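Long-range contact in transcription regulator AcaB (Escherichia coli, PDB 6N8B), which probably acts as a transcriptional regulator with a crucial role in conjugation of IncC plasmids: residues Arg161-Ala166 against Asp200-Asp205. Numbering follows the deposited sequence.
Sequences RLIKLA and DKEIAD
Asp200, the N-cap residue just before helix 201-211, brings its carboxylate oxygen OD2 to 4.3 Å from the methyl CG2 of Ile163. The same oxygen also caps the helix: it accepts the backbone N-H of Ile203 on its anti side, 17° out of the carboxylate plane, with N to OD2 at 3.2 Å. Aspartate suits this place because its short side chain can fold back onto the first turn, whose amides lack carbonyl partners. The other oxygen, OD1, forms a salt bridge with Arg40 of helix 32-59, so the two oxygens of one carboxylate serve two different partners.

Glu202 lies at the border of the contact. Its CB makes the closest approach, 3.9 Å from Ile163 CG2, the two side chains crossing at about a right angle; OE1 of Glu202 is also near that methyl, while OE2 forms a salt bridge with Arg40. Ile203 carries most of the apolar contact from this helix. Its CG1 meets Ile163 CG2 at 3.7 Å, and with CG1 anti to the carbonyl carbon (chi1 -61°) and the chain then extended, CD1 reaches Ala166 CB at 4.0 Å and also touches Ile163 CD1. Branched isoleucines fill the space between segments 161-166 and 201-205, whose axes come within 8.2 Å at 54°, and the small Ala166, one turn beyond Ile163, lets CG2 of Ile203 approach its carbonyl carbon while CD1 rests on its CB. Ser41 of helix 32-59 touches both Ala166 and Ile203.

The chemistry thus divides in two: apolar contacts join the C-terminal helix to helix 148-182, while acidic groups around its N-terminus engage Arg40, and their negative charge probably interacts favourably with the helix dipole, although Arg40 partly balances it.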
loop_
_atom_site.group_PDB
_atom_site.type_symbol
_atom_site.label_atom_id
_atom_site.label_comp_id
_atom_site.label_asym_id
_atom_site.label_seq_id
_atom_site.Cartn_x
_atom_site.Cartn_y
_atom_site.Cartn_z
ATOM N N ARG A 161 0.547 -8.997 -1.587
ATOM C CA ARG A 161 1.780 -8.327 -1.183
ATOM C C ARG A 161 1.512 -6.926 -0.647
ATOM O O ARG A 161 2.080 -6.523 0.376
ATOM C CB ARG A 161 2.751 -8.273 -2.361
ATOM C CG ARG A 161 4.074 -7.624 -2.037
ATOM C CD ARG A 161 5.121 -8.649 -1.636
ATOM N NE ARG A 161 6.243 -8.009 -0.956
ATOM C CZ ARG A 161 7.302 -7.496 -1.575
ATOM N NH1 ARG A 161 7.392 -7.552 -2.896
ATOM N NH2 ARG A 161 8.271 -6.926 -0.870
ATOM N N LEU A 162 0.650 -6.165 -1.319
ATOM C CA LEU A 162 0.312 -4.848 -0.795
ATOM C C LEU A 162 -0.624 -4.940 0.400
ATOM O O LEU A 162 -0.589 -4.064 1.271
ATOM C CB LEU A 162 -0.312 -3.971 -1.877
ATOM C CG LEU A 162 0.673 -3.384 -2.889
ATOM C CD1 LEU A 162 0.766 -4.244 -4.139
ATOM C CD2 LEU A 162 0.292 -1.950 -3.222
ATOM N N ILE A 163 -1.468 -5.972 0.459
ATOM C CA ILE A 163 -2.367 -6.120 1.600
ATOM C C ILE A 163 -1.576 -6.325 2.890
ATOM O O ILE A 163 -1.867 -5.695 3.914
ATOM C CB ILE A 163 -3.366 -7.265 1.357
ATOM C CG1 ILE A 163 -4.407 -6.861 0.307
ATOM C CG2 ILE A 163 -4.062 -7.634 2.650
ATOM C CD1 ILE A 163 -5.299 -5.693 0.728
ATOM N N LYS A 164 -0.568 -7.205 2.873
ATOM C CA LYS A 164 0.274 -7.325 4.065
ATOM C C LYS A 164 1.127 -6.080 4.295
ATOM O O LYS A 164 1.439 -5.761 5.447
ATOM C CB LYS A 164 1.109 -8.612 4.050
ATOM C CG LYS A 164 1.802 -8.994 2.781
ATOM C CD LYS A 164 3.096 -9.719 3.103
ATOM C CE LYS A 164 2.860 -11.217 3.290
ATOM N NZ LYS A 164 2.419 -11.967 2.075
ATOM N N LEU A 165 1.522 -5.369 3.236
ATOM C CA LEU A 165 2.165 -4.075 3.450
ATOM C C LEU A 165 1.229 -3.127 4.186
ATOM O O LEU A 165 1.623 -2.475 5.161
ATOM C CB LEU A 165 2.594 -3.463 2.120
ATOM C CG LEU A 165 3.204 -2.070 2.296
ATOM C CD1 LEU A 165 4.392 -2.113 3.248
ATOM C CD2 LEU A 165 3.592 -1.483 0.961
ATOM N N ALA A 166 -0.026 -3.046 3.734
ATOM C CA ALA A 166 -1.051 -2.322 4.477
ATOM C C ALA A 166 -1.117 -2.795 5.923
ATOM O O ALA A 166 -1.018 -1.992 6.858
ATOM C CB ALA A 166 -2.409 -2.504 3.796
ATOM N N ASP A 200 -10.850 -5.008 7.138
ATOM C CA ASP A 200 -10.388 -6.125 6.326
ATOM C C ASP A 200 -9.682 -7.119 7.239
ATOM O O ASP A 200 -8.739 -6.748 7.949
ATOM C CB ASP A 200 -9.448 -5.649 5.220
ATOM C CG ASP A 200 -9.191 -6.716 4.184
ATOM O OD1 ASP A 200 -10.098 -6.981 3.366
ATOM O OD2 ASP A 200 -8.097 -7.313 4.203
ATOM N N LYS A 201 -10.140 -8.375 7.228
ATOM C CA LYS A 201 -9.596 -9.349 8.170
ATOM C C LYS A 201 -8.163 -9.726 7.816
ATOM O O LYS A 201 -7.350 -9.976 8.710
ATOM C CB LYS A 201 -10.479 -10.596 8.241
ATOM C CG LYS A 201 -10.134 -11.486 9.428
ATOM C CD LYS A 201 -10.491 -12.943 9.223
ATOM C CE LYS A 201 -9.898 -13.786 10.344
ATOM N NZ LYS A 201 -8.747 -14.610 9.867
ATOM N N GLU A 202 -7.836 -9.791 6.523
ATOM C CA GLU A 202 -6.453 -10.064 6.142
ATOM C C GLU A 202 -5.529 -8.981 6.678
ATOM O O GLU A 202 -4.450 -9.271 7.208
ATOM C CB GLU A 202 -6.308 -10.135 4.619
ATOM C CG GLU A 202 -6.740 -11.425 3.944
ATOM C CD GLU A 202 -6.146 -11.548 2.547
ATOM O OE1 GLU A 202 -4.905 -11.677 2.445
ATOM O OE2 GLU A 202 -6.899 -11.437 1.557
ATOM N N ILE A 203 -5.942 -7.720 6.544
ATOM C CA ILE A 203 -5.123 -6.602 6.995
ATOM C C ILE A 203 -5.003 -6.603 8.513
ATOM O O ILE A 203 -3.926 -6.347 9.065
ATOM C CB ILE A 203 -5.710 -5.280 6.471
ATOM C CG1 ILE A 203 -5.710 -5.278 4.941
ATOM C CG2 ILE A 203 -4.914 -4.107 7.003
ATOM C CD1 ILE A 203 -6.089 -3.952 4.323
ATOM N N ALA A 204 -6.101 -6.898 9.214
ATOM C CA ALA A 204 -6.058 -6.934 10.671
ATOM C C ALA A 204 -5.183 -8.072 11.183
ATOM O O ALA A 204 -4.518 -7.921 12.215
ATOM C CB ALA A 204 -7.472 -7.057 11.237
ATOM N N ASP A 205 -5.153 -9.203 10.474
ATOM C CA ASP A 205 -4.328 -10.326 10.910
ATOM C C ASP A 205 -2.846 -10.005 10.774
ATOM O O ASP A 205 -2.051 -10.326 11.666
ATOM C CB ASP A 205 -4.678 -11.581 10.109
ATOM C CG ASP A 205 -6.001 -12.190 10.528
ATOM O OD1 ASP A 205 -6.709 -11.579 11.355
ATOM O OD2 ASP A 205 -6.339 -13.280 10.023
#